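Local atomic coordinates of CRISPR-associated protein CasA/Cse1 (Thermus thermophilus, PDB entry 4AN8), a protein that forms part of the Cascade ribonucleoprotein complex and probably serves CRISPR adaptive immunity against viruses, plasmids and transposable elements. Residues L392-L395 with A396-V399; L432-H435 with A436-G439; E467-K470 with A471-F475; E490-F493 with G494-L497. All blocks are in the same frame, centred on the assembly; numbering follows the deposited sequence.

Contact 1 of 4, residues L392-L395 with A396-V399; sequences LKHL and AQEV
The carbonyl of H394 takes the amide of E398 at 2.9 Å from H394 O to E398 N. Two residues earlier, L392 O receives A396 N, also at 2.9 Å. Next to the first of these bonds the two side chains run side by side in the same direction, the E398 carboxylate turned 24° from the imidazole. The methylene CG of E398 lies over one face of the H394 ring, near its rim, 3.8 Å from H394 CE1, a CH-pi contact. The first torsion of E398 (chi1 -67°) stands CG beside its own backbone N and so over the imidazole; the bend at chi2 (-74°) then sets the carboxylate alongside the ring. The carboxylate itself stays short of a salt bridge, with H394 NE2 and E398 OE2 4.4 Å apart.

These i to i+4 pairs belong to the long helix 372-403, one of the helices bundled at the C-terminal end of the chain. On its buried flank L395 CD2 meets V399 CG2 at 3.7 Å; L395 also packs on W469 of helix 453-476 and on F493 of helix 483-499, while V399 touches L476 and A485.

On the exposed flank the amide of Q397 stands nearly perpendicular to the H394 ring, with its OE1 4.0 Å from H394 CD2. The Q397 chain, extended beyond CG, carries NE2 to within 3.7 Å of K393 CE, so the amide nitrogen rests against the lysine's methylenes.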
ATOM      1  N   LEU A 392      -2.758 -20.105  22.489  1.00 35.71           N
ATOM      2  CA  LEU A 392      -3.493 -20.948  21.541  1.00 35.71           C
ATOM      3  C   LEU A 392      -2.562 -21.750  20.644  1.00 35.71           C
ATOM      4  O   LEU A 392      -2.792 -22.940  20.414  1.00 35.71           O
ATOM      5  CB  LEU A 392      -4.469 -20.125  20.694  1.00 32.67           C
ATOM      6  CG  LEU A 392      -5.618 -19.527  21.508  1.00 32.67           C
ATOM      7  CD1 LEU A 392      -6.492 -18.560  20.679  1.00 32.67           C
ATOM      8  CD2 LEU A 392      -6.471 -20.630  22.163  1.00 32.67           C
ATOM      9  N   LYS A 393      -1.518 -21.111  20.126  1.00 31.46           N
ATOM     10  CA  LYS A 393      -0.551 -21.824  19.296  1.00 31.46           C
ATOM     11  C   LYS A 393       0.089 -22.983  20.076  1.00 31.46           C
ATOM     12  O   LYS A 393       0.350 -24.061  19.529  1.00 31.46           O
ATOM     13  CB  LYS A 393       0.527 -20.865  18.780  1.00 53.58           C
ATOM     14  CG  LYS A 393       1.632 -21.516  17.956  1.00 53.58           C
ATOM     15  CD  LYS A 393       2.732 -20.502  17.667  1.00 53.58           C
ATOM     16  CE  LYS A 393       3.853 -21.082  16.812  1.00 53.58           C
ATOM     17  NZ  LYS A 393       3.406 -21.488  15.432  1.00 53.58           N
ATOM     18  N   HIS A 394       0.349 -22.760  21.354  1.00 31.27           N
ATOM     19  CA  HIS A 394       0.973 -23.792  22.159  1.00 31.27           C
ATOM     20  C   HIS A 394      -0.028 -24.924  22.380  1.00 31.27           C
ATOM     21  O   HIS A 394       0.307 -26.107  22.270  1.00 31.27           O
ATOM     22  CB  HIS A 394       1.448 -23.225  23.497  1.00 56.19           C
ATOM     23  CG  HIS A 394       2.084 -24.245  24.390  1.00 56.19           C
ATOM     24  ND1 HIS A 394       1.526 -24.637  25.588  1.00 56.19           N
ATOM     25  CD2 HIS A 394       3.218 -24.972  24.248  1.00 56.19           C
ATOM     26  CE1 HIS A 394       2.299 -25.549  26.154  1.00 56.19           C
ATOM     27  NE2 HIS A 394       3.330 -25.772  25.360  1.00 56.19           N
ATOM     28  N   LEU A 395      -1.261 -24.546  22.679  1.00 30.97           N
ATOM     29  CA  LEU A 395      -2.333 -25.513  22.821  1.00 30.97           C
ATOM     30  C   LEU A 395      -2.402 -26.404  21.568  1.00 30.97           C
ATOM     31  O   LEU A 395      -2.409 -27.634  21.676  1.00 30.97           O
ATOM     32  CB  LEU A 395      -3.648 -24.783  23.052  1.00 36.81           C
ATOM     33  CG  LEU A 395      -4.761 -25.530  23.781  1.00 36.81           C
ATOM     34  CD1 LEU A 395      -5.999 -24.646  23.932  1.00 36.81           C
ATOM     35  CD2 LEU A 395      -5.104 -26.777  23.027  1.00 36.81           C
ATOM     36  N   ALA A 396      -2.416 -25.789  20.383  1.00 35.59           N
ATOM     37  CA  ALA A 396      -2.501 -26.536  19.127  1.00 35.59           C
ATOM     38  C   ALA A 396      -1.332 -27.496  18.957  1.00 35.59           C
ATOM     39  O   ALA A 396      -1.505 -28.611  18.472  1.00 35.59           O
ATOM     40  CB  ALA A 396      -2.592 -25.586  17.918  1.00 42.01           C
ATOM     41  N   GLN A 397      -0.140 -27.065  19.358  1.00 43.28           N
ATOM     42  CA  GLN A 397       1.030 -27.945  19.345  1.00 43.28           C
ATOM     43  C   GLN A 397       0.858 -29.163  20.267  1.00 43.28           C
ATOM     44  O   GLN A 397       1.181 -30.289  19.877  1.00 43.28           O
ATOM     45  CB  GLN A 397       2.287 -27.171  19.744  1.00 47.43           C
ATOM     46  CG  GLN A 397       2.950 -26.440  18.604  1.00 47.43           C
ATOM     47  CD  GLN A 397       3.818 -25.292  19.079  1.00 47.43           C
ATOM     48  OE1 GLN A 397       4.002 -25.092  20.284  1.00 47.43           O
ATOM     49  NE2 GLN A 397       4.350 -24.523  18.139  1.00 47.43           N
ATOM     50  N   GLU A 398       0.359 -28.934  21.486  1.00 35.10           N
ATOM     51  CA  GLU A 398       0.158 -30.024  22.441  1.00 35.10           C
ATOM     52  C   GLU A 398      -0.957 -30.990  21.974  1.00 35.10           C
ATOM     53  O   GLU A 398      -0.872 -32.201  22.182  1.00 35.10           O
ATOM     54  CB  GLU A 398      -0.134 -29.483  23.841  1.00 68.63           C
ATOM     55  CG  GLU A 398       1.035 -28.765  24.491  1.00 68.63           C
ATOM     56  CD  GLU A 398       2.133 -29.715  24.971  1.00 68.63           C
ATOM     57  OE1 GLU A 398       2.881 -30.249  24.122  1.00 68.63           O
ATOM     58  OE2 GLU A 398       2.254 -29.922  26.202  1.00 68.63           O
ATOM     59  N   VAL A 399      -1.997 -30.458  21.340  1.00 36.32           N
ATOM     60  CA  VAL A 399      -3.009 -31.324  20.755  1.00 36.32           C
ATOM     61  C   VAL A 399      -2.382 -32.231  19.711  1.00 36.32           C
ATOM     62  O   VAL A 399      -2.498 -33.455  19.800  1.00 36.32           O
ATOM     63  CB  VAL A 399      -4.187 -30.542  20.144  1.00 30.20           C
ATOM     64  CG1 VAL A 399      -4.976 -31.434  19.180  1.00 30.20           C
ATOM     65  CG2 VAL A 399      -5.077 -30.000  21.257  1.00 30.20           C
TER

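Contact 2 of 4, residues L432-H435 with A436-G439; sequences LYWH and ALDG
L437 sets its CD1 methyl over one face of the Y433 ring, toward the rim, and the same methyl also approaches the W434 indole obliquely. The closer approach is to the phenol, 3.5 Å from L437 CD1 to Y433 CZ. This is a CH-pi contact, L437 CD1 standing 3.9 Å from the centroid of the Y433 ring and 25° off its normal. Against the indole the gap is 3.9 Å, from L437 CD1 to W434 CZ3. The two aromatic residues are themselves turned across each other: Y433 CD2 sits above the centre of the W434 ring system, whose NE1 lies in the plane of the phenol at its edge. Different first torsions set this up, Y433 carrying CG anti to its backbone N (chi1 173°) and W434 carrying it beside that nitrogen (chi1 -70°).

The cluster lies on helix 429-446 where it packs between helices 372-403 and 453-476, with Y433 against L392 and L461. The Y433 hydroxyl is hydrogen-bonded to A385 O of helix 372-403, and R305 makes a cation-pi contact with W434.

Along the backbone, D438 N bonds to W434 O at 2.8 Å and L437 N to Y433 O at 3.1 Å. The D438 carboxylate turns to S302 and W304, which both hydrogen-bond its OD1.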
ATOM      1  N   LEU A 432      -8.872 -19.494  13.171  1.00 30.52           N
ATOM      2  CA  LEU A 432     -10.164 -18.899  13.526  1.00 30.52           C
ATOM      3  C   LEU A 432     -10.066 -17.800  14.582  1.00 30.52           C
ATOM      4  O   LEU A 432     -10.787 -16.811  14.525  1.00 30.52           O
ATOM      5  CB  LEU A 432     -11.181 -19.961  13.948  1.00 51.94           C
ATOM      6  CG  LEU A 432     -11.985 -20.524  12.780  1.00 51.94           C
ATOM      7  CD1 LEU A 432     -11.178 -21.589  12.077  1.00 51.94           C
ATOM      8  CD2 LEU A 432     -13.314 -21.089  13.261  1.00 51.94           C
ATOM      9  N   TYR A 433      -9.188 -17.982  15.558  1.00 23.22           N
ATOM     10  CA  TYR A 433      -8.921 -16.924  16.522  1.00 23.22           C
ATOM     11  C   TYR A 433      -8.601 -15.621  15.760  1.00 23.22           C
ATOM     12  O   TYR A 433      -9.283 -14.617  15.913  1.00 23.22           O
ATOM     13  CB  TYR A 433      -7.756 -17.344  17.416  1.00 24.50           C
ATOM     14  CG  TYR A 433      -7.261 -16.275  18.364  1.00 24.50           C
ATOM     15  CD1 TYR A 433      -8.073 -15.796  19.383  1.00 24.50           C
ATOM     16  CD2 TYR A 433      -5.973 -15.757  18.251  1.00 24.50           C
ATOM     17  CE1 TYR A 433      -7.629 -14.826  20.259  1.00 24.50           C
ATOM     18  CE2 TYR A 433      -5.514 -14.776  19.137  1.00 24.50           C
ATOM     19  CZ  TYR A 433      -6.345 -14.322  20.135  1.00 24.50           C
ATOM     20  OH  TYR A 433      -5.918 -13.359  21.018  1.00 24.50           O
ATOM     21  N   TRP A 434      -7.568 -15.655  14.924  1.00 28.18           N
ATOM     22  CA  TRP A 434      -7.142 -14.463  14.184  1.00 28.18           C
ATOM     23  C   TRP A 434      -8.200 -13.949  13.203  1.00 28.18           C
ATOM     24  O   TRP A 434      -8.455 -12.749  13.122  1.00 28.18           O
ATOM     25  CB  TRP A 434      -5.809 -14.718  13.488  1.00 21.58           C
ATOM     26  CG  TRP A 434      -4.705 -14.822  14.479  1.00 21.58           C
ATOM     27  CD1 TRP A 434      -3.952 -15.920  14.751  1.00 21.58           C
ATOM     28  CD2 TRP A 434      -4.248 -13.786  15.368  1.00 21.58           C
ATOM     29  NE1 TRP A 434      -3.046 -15.629  15.743  1.00 21.58           N
ATOM     30  CE2 TRP A 434      -3.203 -14.322  16.129  1.00 21.58           C
ATOM     31  CE3 TRP A 434      -4.612 -12.449  15.570  1.00 21.58           C
ATOM     32  CZ2 TRP A 434      -2.524 -13.573  17.107  1.00 21.58           C
ATOM     33  CZ3 TRP A 434      -3.935 -11.704  16.534  1.00 21.58           C
ATOM     34  CH2 TRP A 434      -2.902 -12.266  17.288  1.00 21.58           C
ATOM     35  N   HIS A 435      -8.840 -14.859  12.484  1.00 30.07           N
ATOM     36  CA  HIS A 435      -9.923 -14.462  11.592  1.00 30.07           C
ATOM     37  C   HIS A 435     -11.046 -13.743  12.338  1.00 30.07           C
ATOM     38  O   HIS A 435     -11.595 -12.742  11.860  1.00 30.07           O
ATOM     39  CB  HIS A 435     -10.489 -15.662  10.843  1.00 51.64           C
ATOM     40  CG  HIS A 435     -11.587 -15.300   9.896  1.00 51.64           C
ATOM     41  ND1 HIS A 435     -11.425 -15.319   8.529  1.00 51.64           N
ATOM     42  CD2 HIS A 435     -12.854 -14.878  10.123  1.00 51.64           C
ATOM     43  CE1 HIS A 435     -12.552 -14.937   7.951  1.00 51.64           C
ATOM     44  NE2 HIS A 435     -13.433 -14.664   8.895  1.00 51.64           N
ATOM     45  N   ALA A 436     -11.395 -14.246  13.512  1.00 30.67           N
ATOM     46  CA  ALA A 436     -12.428 -13.589  14.304  1.00 30.67           C
ATOM     47  C   ALA A 436     -11.995 -12.199  14.710  1.00 30.67           C
ATOM     48  O   ALA A 436     -12.803 -11.271  14.717  1.00 30.67           O
ATOM     49  CB  ALA A 436     -12.767 -14.406  15.531  1.00 24.82           C
ATOM     50  N   LEU A 437     -10.720 -12.052  15.072  1.00 25.35           N
ATOM     51  CA  LEU A 437     -10.186 -10.746  15.499  1.00 25.35           C
ATOM     52  C   LEU A 437     -10.062  -9.744  14.333  1.00 25.35           C
ATOM     53  O   LEU A 437     -10.212  -8.537  14.533  1.00 25.35           O
ATOM     54  CB  LEU A 437      -8.837 -10.931  16.185  1.00 29.17           C
ATOM     55  CG  LEU A 437      -8.893 -11.695  17.517  1.00 29.17           C
ATOM     56  CD1 LEU A 437      -7.525 -11.643  18.169  1.00 29.17           C
ATOM     57  CD2 LEU A 437      -9.932 -11.081  18.437  1.00 29.17           C
ATOM     58  N   ASP A 438      -9.802 -10.241  13.125  1.00 32.90           N
ATOM     59  CA  ASP A 438      -9.856  -9.385  11.934  1.00 32.90           C
ATOM     60  C   ASP A 438     -11.204  -8.662  11.823  1.00 32.90           C
ATOM     61  O   ASP A 438     -11.242  -7.483  11.489  1.00 32.90           O
ATOM     62  CB  ASP A 438      -9.590 -10.182  10.656  1.00 34.09           C
ATOM     63  CG  ASP A 438      -8.142 -10.572  10.506  1.00 34.09           C
ATOM     64  OD1 ASP A 438      -7.247  -9.836  10.999  1.00 34.09           O
ATOM     65  OD2 ASP A 438      -7.883 -11.632   9.893  1.00 34.09           O
ATOM     66  N   GLY A 439     -12.302  -9.367  12.117  1.00 34.40           N
ATOM     67  CA  GLY A 439     -13.616  -8.755  12.170  1.00 34.40           C
ATOM     68  C   GLY A 439     -13.829  -7.863  13.384  1.00 34.40           C
ATOM     69  O   GLY A 439     -14.561  -6.874  13.325  1.00 34.40           O
TER

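Contact 3 of 4, residues E467-K470 with A471-F475; sequences EAWK and ATRRF
A468 O and T472 form the tight part of this contact. The hydroxyl T472 OG1 donates to A468 O at 3.0 Å and T472 N does so at 3.2 Å, from opposite faces of the carbonyl plane, so one oxygen is gripped twice by a single residue. The chi1 of T472, -56°, stands OG1 beside its own backbone N, aimed back down the helix, and leaves CG2 to touch W469 CZ3 at 4.0 Å. R473 lays its CG methylene over one face of the W469 indole, near the rim of the five-membered ring, 3.6 Å from W469 NE1, a CH-pi contact. The aliphatic CG and CD are the arginine atoms that approach the indole; the guanidinium is turned 76° from the ring plane.

A hydroxyl returned to the carbonyl four residues earlier is common for threonine within helices. Here A468 and T472, on helix 453-476, both pack on L429 of helix 429-446. The polar ends of W469 and R473 share one partner on helix 483-499: E490 OE1 accepts a hydrogen bond from W469 NE1 and forms a salt bridge with R473 NH1.

The solvent side is looser. K470 and R474 cross there, K470 CE meeting the edge of the guanidinium 3.4 Å from R474 NH2. K470 NZ is 4.0 Å from the same NH2, a proximity of like charges that exposure to water would be expected to soften. The backbone bond from R474 N to K470 O, 3.1 Å, joins the same two residues.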
ATOM      1  N   GLU A 467     -14.935 -19.315  20.271  1.00 45.02           N
ATOM      2  CA  GLU A 467     -15.389 -19.720  18.950  1.00 45.02           C
ATOM      3  C   GLU A 467     -14.386 -20.637  18.252  1.00 45.02           C
ATOM      4  O   GLU A 467     -14.769 -21.557  17.541  1.00 45.02           O
ATOM      5  CB  GLU A 467     -15.658 -18.478  18.096  1.00 98.56           C
ATOM      6  CG  GLU A 467     -16.304 -18.756  16.753  1.00 98.56           C
ATOM      7  CD  GLU A 467     -16.810 -17.491  16.079  1.00 98.56           C
ATOM      8  OE1 GLU A 467     -16.061 -16.490  16.034  1.00 98.56           O
ATOM      9  OE2 GLU A 467     -17.966 -17.496  15.601  1.00 98.56           O
ATOM     10  N   ALA A 468     -13.095 -20.390  18.446  1.00 35.17           N
ATOM     11  CA  ALA A 468     -12.083 -21.165  17.729  1.00 35.17           C
ATOM     12  C   ALA A 468     -11.862 -22.533  18.369  1.00 35.17           C
ATOM     13  O   ALA A 468     -11.602 -23.523  17.683  1.00 35.17           O
ATOM     14  CB  ALA A 468     -10.764 -20.392  17.647  1.00 26.91           C
ATOM     15  N   TRP A 469     -11.947 -22.583  19.691  1.00 38.57           N
ATOM     16  CA  TRP A 469     -11.782 -23.845  20.387  1.00 38.57           C
ATOM     17  C   TRP A 469     -13.014 -24.744  20.132  1.00 38.57           C
ATOM     18  O   TRP A 469     -12.874 -25.942  19.842  1.00 38.57           O
ATOM     19  CB  TRP A 469     -11.514 -23.617  21.882  1.00 33.32           C
ATOM     20  CG  TRP A 469     -11.508 -24.887  22.664  1.00 33.32           C
ATOM     21  CD1 TRP A 469     -12.423 -25.274  23.605  1.00 33.32           C
ATOM     22  CD2 TRP A 469     -10.566 -25.958  22.552  1.00 33.32           C
ATOM     23  NE1 TRP A 469     -12.101 -26.514  24.085  1.00 33.32           N
ATOM     24  CE2 TRP A 469     -10.966 -26.959  23.456  1.00 33.32           C
ATOM     25  CE3 TRP A 469      -9.418 -26.166  21.777  1.00 33.32           C
ATOM     26  CZ2 TRP A 469     -10.266 -28.149  23.607  1.00 33.32           C
ATOM     27  CZ3 TRP A 469      -8.725 -27.359  21.924  1.00 33.32           C
ATOM     28  CH2 TRP A 469      -9.155 -28.334  22.836  1.00 33.32           C
ATOM     29  N   LYS A 470     -14.207 -24.149  20.198  1.00 46.57           N
ATOM     30  CA  LYS A 470     -15.422 -24.861  19.819  1.00 46.57           C
ATOM     31  C   LYS A 470     -15.241 -25.582  18.491  1.00 46.57           C
ATOM     32  O   LYS A 470     -15.600 -26.749  18.356  1.00 46.57           O
ATOM     33  CB  LYS A 470     -16.624 -23.916  19.741  1.00 76.19           C
ATOM     34  CG  LYS A 470     -17.905 -24.591  19.266  1.00 76.19           C
ATOM     35  CD  LYS A 470     -19.083 -23.624  19.293  1.00 76.19           C
ATOM     36  CE  LYS A 470     -20.280 -24.149  18.503  1.00 76.19           C
ATOM     37  NZ  LYS A 470     -20.899 -25.358  19.116  1.00 76.19           N
ATOM     38  N   ALA A 471     -14.658 -24.893  17.515  1.00 44.04           N
ATOM     39  CA  ALA A 471     -14.482 -25.470  16.187  1.00 44.04           C
ATOM     40  C   ALA A 471     -13.455 -26.587  16.184  1.00 44.04           C
ATOM     41  O   ALA A 471     -13.524 -27.508  15.372  1.00 44.04           O
ATOM     42  CB  ALA A 471     -14.105 -24.383  15.178  1.00 29.08           C
ATOM     43  N   THR A 472     -12.491 -26.503  17.091  1.00 28.67           N
ATOM     44  CA  THR A 472     -11.447 -27.530  17.198  1.00 28.67           C
ATOM     45  C   THR A 472     -11.989 -28.769  17.927  1.00 28.67           C
ATOM     46  O   THR A 472     -11.636 -29.889  17.581  1.00 28.67           O
ATOM     47  CB  THR A 472     -10.206 -26.984  17.942  1.00 38.87           C
ATOM     48  OG1 THR A 472      -9.739 -25.804  17.274  1.00 38.87           O
ATOM     49  CG2 THR A 472      -9.093 -28.008  17.978  1.00 38.87           C
ATOM     50  N   ARG A 473     -12.832 -28.549  18.939  1.00 32.31           N
ATOM     51  CA  ARG A 473     -13.561 -29.637  19.599  1.00 32.31           C
ATOM     52  C   ARG A 473     -14.323 -30.439  18.555  1.00 32.31           C
ATOM     53  O   ARG A 473     -14.163 -31.658  18.445  1.00 32.31           O
ATOM     54  CB  ARG A 473     -14.562 -29.091  20.614  1.00 44.34           C
ATOM     55  CG  ARG A 473     -13.974 -28.784  21.971  1.00 44.34           C
ATOM     56  CD  ARG A 473     -15.076 -28.641  23.024  1.00 44.34           C
ATOM     57  NE  ARG A 473     -15.825 -29.884  23.203  1.00 44.34           N
ATOM     58  CZ  ARG A 473     -15.599 -30.766  24.177  1.00 44.34           C
ATOM     59  NH1 ARG A 473     -14.644 -30.543  25.079  1.00 44.34           N
ATOM     60  NH2 ARG A 473     -16.330 -31.875  24.258  1.00 44.34           N
ATOM     61  N   ARG A 474     -15.145 -29.730  17.784  1.00 49.07           N
ATOM     62  CA  ARG A 474     -15.904 -30.316  16.688  1.00 49.07           C
ATOM     63  C   ARG A 474     -15.016 -31.198  15.813  1.00 49.07           C
ATOM     64  O   ARG A 474     -15.417 -32.283  15.395  1.00 49.07           O
ATOM     65  CB  ARG A 474     -16.554 -29.208  15.858  1.00 42.54           C
ATOM     66  CG  ARG A 474     -17.740 -29.652  15.039  1.00 42.54           C
ATOM     67  CD  ARG A 474     -18.251 -28.529  14.152  1.00 42.54           C
ATOM     68  NE  ARG A 474     -18.885 -27.461  14.906  1.00 42.54           N
ATOM     69  CZ  ARG A 474     -18.519 -26.186  14.826  1.00 42.54           C
ATOM     70  NH1 ARG A 474     -17.520 -25.843  14.018  1.00 42.54           N
ATOM     71  NH2 ARG A 474     -19.139 -25.259  15.552  1.00 42.54           N
ATOM     72  N   PHE A 475     -13.800 -30.739  15.554  1.00 52.13           N
ATOM     73  CA  PHE A 475     -12.849 -31.488  14.743  1.00 52.13           C
ATOM     74  C   PHE A 475     -12.294 -32.672  15.529  1.00 52.13           C
ATOM     75  O   PHE A 475     -12.187 -33.790  15.020  1.00 52.13           O
ATOM     76  CB  PHE A 475     -11.709 -30.555  14.318  1.00 74.48           C
ATOM     77  CG  PHE A 475     -10.632 -31.221  13.508  1.00 74.48           C
ATOM     78  CD1 PHE A 475      -9.781 -32.149  14.087  1.00 74.48           C
ATOM     79  CD2 PHE A 475     -10.461 -30.901  12.168  1.00 74.48           C
ATOM     80  CE1 PHE A 475      -8.787 -32.756  13.341  1.00 74.48           C
ATOM     81  CE2 PHE A 475      -9.467 -31.499  11.414  1.00 74.48           C
ATOM     82  CZ  PHE A 475      -8.630 -32.430  12.001  1.00 74.48           C
TER

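Contact 4 of 4, residues E490-F493 with G494-L497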
ATOM      1  N   GLU A 490      -8.894 -29.316  26.330  1.00 45.09           N
ATOM      2  CA  GLU A 490      -9.987 -28.637  27.029  1.00 45.09           C
ATOM      3  C   GLU A 490      -9.517 -28.082  28.381  1.00 45.09           C
ATOM      4  O   GLU A 490      -9.917 -26.981  28.788  1.00 45.09           O
ATOM      5  CB  GLU A 490     -11.185 -29.580  27.216  1.00 49.34           C
ATOM      6  CG  GLU A 490     -12.413 -28.954  27.885  1.00 49.34           C
ATOM      7  CD  GLU A 490     -13.191 -28.016  26.964  1.00 49.34           C
ATOM      8  OE1 GLU A 490     -13.564 -28.414  25.843  1.00 49.34           O
ATOM      9  OE2 GLU A 490     -13.452 -26.870  27.368  1.00 49.34           O
ATOM     10  N   GLN A 491      -8.666 -28.837  29.074  1.00 47.67           N
ATOM     11  CA  GLN A 491      -8.152 -28.391  30.370  1.00 47.67           C
ATOM     12  C   GLN A 491      -7.214 -27.198  30.200  1.00 47.67           C
ATOM     13  O   GLN A 491      -7.351 -26.194  30.897  1.00 47.67           O
ATOM     14  CB  GLN A 491      -7.451 -29.532  31.109  1.00 90.50           C
ATOM     15  CG  GLN A 491      -8.417 -30.580  31.637  1.00 90.50           C
ATOM     16  CD  GLN A 491      -7.732 -31.703  32.403  1.00 90.50           C
ATOM     17  OE1 GLN A 491      -6.530 -31.648  32.679  1.00 90.50           O
ATOM     18  NE2 GLN A 491      -8.500 -32.732  32.748  1.00 90.50           N
ATOM     19  N   GLU A 492      -6.276 -27.316  29.258  1.00 42.57           N
ATOM     20  CA  GLU A 492      -5.324 -26.242  28.947  1.00 42.57           C
ATOM     21  C   GLU A 492      -6.063 -24.998  28.467  1.00 42.57           C
ATOM     22  O   GLU A 492      -5.770 -23.879  28.894  1.00 42.57           O
ATOM     23  CB  GLU A 492      -4.326 -26.709  27.886  1.00 71.30           C
ATOM     24  CG  GLU A 492      -3.128 -25.796  27.678  1.00 71.30           C
ATOM     25  CD  GLU A 492      -2.011 -26.478  26.889  1.00 71.30           C
ATOM     26  OE1 GLU A 492      -2.164 -27.666  26.514  1.00 71.30           O
ATOM     27  OE2 GLU A 492      -0.970 -25.832  26.641  1.00 71.30           O
ATOM     28  N   PHE A 493      -7.036 -25.199  27.586  1.00 44.39           N
ATOM     29  CA  PHE A 493      -7.812 -24.081  27.093  1.00 44.39           C
ATOM     30  C   PHE A 493      -8.506 -23.385  28.245  1.00 44.39           C
ATOM     31  O   PHE A 493      -8.725 -22.177  28.203  1.00 44.39           O
ATOM     32  CB  PHE A 493      -8.838 -24.520  26.054  1.00 37.53           C
ATOM     33  CG  PHE A 493      -9.709 -23.402  25.576  1.00 37.53           C
ATOM     34  CD1 PHE A 493      -9.279 -22.564  24.554  1.00 37.53           C
ATOM     35  CD2 PHE A 493     -10.941 -23.167  26.161  1.00 37.53           C
ATOM     36  CE1 PHE A 493     -10.062 -21.527  24.115  1.00 37.53           C
ATOM     37  CE2 PHE A 493     -11.740 -22.121  25.731  1.00 37.53           C
ATOM     38  CZ  PHE A 493     -11.297 -21.297  24.699  1.00 37.53           C
ATOM     39  N   GLY A 494      -8.853 -24.150  29.276  1.00 47.56           N
ATOM     40  CA  GLY A 494      -9.475 -23.584  30.460  1.00 47.56           C
ATOM     41  C   GLY A 494      -8.500 -22.671  31.170  1.00 47.56           C
ATOM     42  O   GLY A 494      -8.834 -21.542  31.521  1.00 47.56           O
ATOM     43  N   ARG A 495      -7.286 -23.160  31.386  1.00 48.59           N
ATOM     44  CA  ARG A 495      -6.216 -22.325  31.922  1.00 48.59           C
ATOM     45  C   ARG A 495      -6.117 -20.985  31.181  1.00 48.59           C
ATOM     46  O   ARG A 495      -6.176 -19.924  31.807  1.00 48.59           O
ATOM     47  CB  ARG A 495      -4.871 -23.051  31.855  1.00 83.91           C
ATOM     48  CG  ARG A 495      -4.357 -23.519  33.197  1.00 83.91           C
ATOM     49  CD  ARG A 495      -2.977 -24.151  33.090  1.00 83.91           C
ATOM     50  NE  ARG A 495      -2.942 -25.315  32.200  1.00 83.91           N
ATOM     51  CZ  ARG A 495      -3.430 -26.517  32.506  1.00 83.91           C
ATOM     52  NH1 ARG A 495      -4.017 -26.724  33.679  1.00 83.91           N
ATOM     53  NH2 ARG A 495      -3.339 -27.509  31.629  1.00 83.91           N
ATOM     54  N   LEU A 496      -5.969 -21.038  29.852  1.00 52.76           N
ATOM     55  CA  LEU A 496      -5.805 -19.830  29.038  1.00 52.76           C
ATOM     56  C   LEU A 496      -6.899 -18.790  29.279  1.00 52.76           C
ATOM     57  O   LEU A 496      -6.607 -17.619  29.512  1.00 52.76           O
ATOM     58  CB  LEU A 496      -5.722 -20.166  27.545  1.00 47.03           C
ATOM     59  CG  LEU A 496      -4.360 -20.607  27.005  1.00 47.03           C
ATOM     60  CD1 LEU A 496      -4.452 -20.928  25.527  1.00 47.03           C
ATOM     61  CD2 LEU A 496      -3.321 -19.540  27.242  1.00 47.03           C
ATOM     62  N   LEU A 497      -8.153 -19.222  29.219  1.00 69.72           N
ATOM     63  CA  LEU A 497      -9.282 -18.316  29.404  1.00 69.72           C
ATOM     64  C   LEU A 497      -9.268 -17.663  30.777  1.00 69.72           C
ATOM     65  O   LEU A 497      -9.590 -16.486  30.914  1.00 69.72           O
ATOM     66  CB  LEU A 497     -10.603 -19.057  29.204  1.00 67.29           C
ATOM     67  CG  LEU A 497     -11.173 -19.022  27.792  1.00 67.29           C
ATOM     68  CD1 LEU A 497     -12.162 -17.898  27.673  1.00 67.29           C
ATOM     69  CD2 LEU A 497     -10.054 -18.844  26.785  1.00 67.29           C
TER
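E490 gives its backbone O to G494 N at 3.1 Å, the donor standing well above the carbonyl plane rather than on a lone pair. Its side chain leaves the turn altogether, OE1 forming a salt bridge with R473 and a hydrogen bond with W469. Next comes Q491, whose O accepts R495 N at 3.1 Å and, weakly, G494 N; the same oxygen lies over one face of the R495 guanidinium. E492 follows: R495 bends at chi3 (-59°) and brings NH2 alongside its backbone, 3.6 Å from E492 CA. The carboxylate remains apart, E492 OE1 being 5.3 Å from R495 NH2, so any attraction is probably weak. F493 closes the segment. L497 puts its CD2 methyl over one face of the F493 ring, 3.5 Å from F493 CZ, in a CH-pi contact, and L497 CG adds a second approach to the same atom at 3.8 Å. W469 stacks with the F493 ring, and L395 and L466 also touch this phenylalanine. This i to i+4 aromatic-aliphatic pair forms part of the apolar stripe by which helix 483-499, last in the chain, packs in the C-terminal helical bundle.

How the contacts relate
All four contacts are short helical stretches, one from each of four helices in the C-terminal bundle. Contacts 1, 2 and 3 are partly buried, whereas contact 4 lies at the surface with F493 as its buried anchor. Chemistry follows place: contacts 2 and 4 set a leucine methyl on an aromatic ring that faces neighbouring helices, while the exposed flanks of contacts 1 and 3 carry amide and charged pairs. Contact 1 touches each of the others, L392 CD1 reaching Y433 CG at 3.3 Å in contact 2. Contacts 2 and 3 meet chiefly where the small A468 packs against L432 and Y433. Contacts 3 and 4 are also joined ionically, through R473 and E490. Contacts 2 and 4 do not touch, their nearest atoms about 8 Å apart.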